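Local coordinates for tetrapyrrole methylase family protein (Chlorobaculum tepidum, PDB 3HH1) that probably methylates the 2'-hydroxyl of a cytidine ribose in 16S rRNA with S-adenosylmethionine as donor, this chain being only its N-terminal part, at residues E65-A68 and V69-I73. Residues are numbered along the deposited sequence; the frame is centred on the assembly and turned at random.
Sequences EERA and VRQVI. With SO4 (sulfate ion), chain E.
Val69, Arg70, Gln71 and Val72 each give their backbone N-H to the carbonyl four residues earlier, on Glu65 to Ala68, as in a regular alpha-helix; the Val69 N to Glu65 O bond is 3.0 Å long, with an N-H...O angle of 171°. On the outer side, Arg67 and Arg70 close on one sulfate ion, most likely picked up during crystallisation. Arg67 runs extended from CG to NE, which reaches sulfate O3 at 2.7 Å near the guanidinium plane, while its NH1 makes a weak bond to O4. Arg70 bends at chi3 (58°), bringing NH2 to 2.7 Å from sulfate O1 in an almost linear bond; a face of its guanidinium is turned to Glu66 O and Arg67 CA. The anion thus bridges two guanidinium groups whose residues are three apart, about one helical turn. This is helix 65-77 of the parallel alpha/beta domain of the tetrapyrrole methylase family, where Ala68 and Val72 pack on strand 57-59 and Val69 on helix 98-106. Gln71 CD lies over one face of the Arg67 guanidinium, displaced toward its rim, the two planes 49° apart; NE2 makes a weak 3.5 Å bond to Arg67 O, and OE1 accepts from Arg56. An alanine here would remove the amide, and the Arg56 guanidinium would probably lose this acceptor while that of Arg67 lost cover on one face. Glu65 CG lies alongside Val69 CG2, 4.0 Å apart.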
# COMPACT_ATOMS: atom_id res chain seq x y z
N GLU A 65 0.25 0.72 -18.22
CA GLU A 65 -0.57 0.70 -17.02
C GLU A 65 -1.99 0.36 -17.38
O GLU A 65 -2.60 -0.51 -16.74
CB GLU A 65 -0.51 2.07 -16.32
CG GLU A 65 -1.74 2.38 -15.45
CD GLU A 65 -1.64 3.71 -14.73
OE1 GLU A 65 -0.51 4.26 -14.60
OE2 GLU A 65 -2.70 4.21 -14.29
N GLU A 66 -2.52 1.04 -18.40
CA GLU A 66 -3.93 0.90 -18.77
C GLU A 66 -4.31 -0.53 -19.09
O GLU A 66 -5.42 -0.96 -18.76
CB GLU A 66 -4.27 1.73 -20.02
CG GLU A 66 -4.70 3.15 -19.76
CD GLU A 66 -5.09 3.87 -21.05
OE1 GLU A 66 -4.41 3.67 -22.10
OE2 GLU A 66 -6.08 4.65 -21.02
N ARG A 67 -3.44 -1.21 -19.82
CA ARG A 67 -3.74 -2.56 -20.27
C ARG A 67 -3.85 -3.52 -19.08
O ARG A 67 -4.76 -4.34 -19.04
CB ARG A 67 -2.64 -3.02 -21.24
CG ARG A 67 -2.80 -4.43 -21.71
CD ARG A 67 -1.78 -4.84 -22.78
NE ARG A 67 -2.31 -6.02 -23.47
CZ ARG A 67 -2.09 -7.29 -23.12
NH1 ARG A 67 -2.68 -8.25 -23.80
NH2 ARG A 67 -1.30 -7.60 -22.11
N ALA A 68 -2.94 -3.40 -18.09
CA ALA A 68 -2.98 -4.26 -16.90
C ALA A 68 -4.20 -3.94 -16.07
O ALA A 68 -4.90 -4.84 -15.65
CB ALA A 68 -1.68 -4.15 -16.06
N VAL A 69 -4.48 -2.66 -15.88
CA VAL A 69 -5.67 -2.27 -15.13
C VAL A 69 -6.95 -2.77 -15.82
O VAL A 69 -7.84 -3.32 -15.19
CB VAL A 69 -5.75 -0.73 -14.93
CG1 VAL A 69 -6.96 -0.43 -14.15
CG2 VAL A 69 -4.55 -0.18 -14.19
N ARG A 70 -7.03 -2.59 -17.13
CA ARG A 70 -8.19 -3.05 -17.87
C ARG A 70 -8.39 -4.54 -17.71
O ARG A 70 -9.51 -4.99 -17.47
CB ARG A 70 -8.07 -2.70 -19.34
CG ARG A 70 -9.28 -3.06 -20.12
CD ARG A 70 -9.28 -2.38 -21.47
NE ARG A 70 -8.10 -2.73 -22.25
CZ ARG A 70 -7.08 -1.93 -22.53
NH1 ARG A 70 -7.05 -0.64 -22.15
NH2 ARG A 70 -6.07 -2.41 -23.25
N GLN A 71 -7.33 -5.31 -17.84
CA GLN A 71 -7.42 -6.76 -17.71
C GLN A 71 -7.94 -7.18 -16.33
O GLN A 71 -8.78 -8.10 -16.24
CB GLN A 71 -6.07 -7.42 -17.93
CG GLN A 71 -5.63 -7.39 -19.38
CD GLN A 71 -4.29 -8.04 -19.50
OE1 GLN A 71 -4.17 -9.10 -20.07
NE2 GLN A 71 -3.30 -7.47 -18.88
N VAL A 72 -7.45 -6.52 -15.29
CA VAL A 72 -7.85 -6.86 -13.92
C VAL A 72 -9.30 -6.48 -13.69
O VAL A 72 -10.08 -7.29 -13.17
CB VAL A 72 -6.93 -6.17 -12.88
CG1 VAL A 72 -7.54 -6.19 -11.44
CG2 VAL A 72 -5.52 -6.77 -12.94
N ILE A 73 -9.69 -5.27 -14.11
CA ILE A 73 -11.07 -4.84 -13.92
C ILE A 73 -12.03 -5.72 -14.70
O ILE A 73 -13.08 -6.09 -14.17
CB ILE A 73 -11.30 -3.34 -14.30
CG1 ILE A 73 -10.49 -2.39 -13.39
CG2 ILE A 73 -12.82 -2.96 -14.30
CD1 ILE A 73 -10.90 -2.34 -11.96
S SO4 E . -5.45 -5.47 -25.22
O1 SO4 E . -6.18 -5.05 -24.01
O2 SO4 E . -6.15 -4.96 -26.40
O3 SO4 E . -4.09 -4.95 -25.22
O4 SO4 E . -5.37 -6.93 -25.30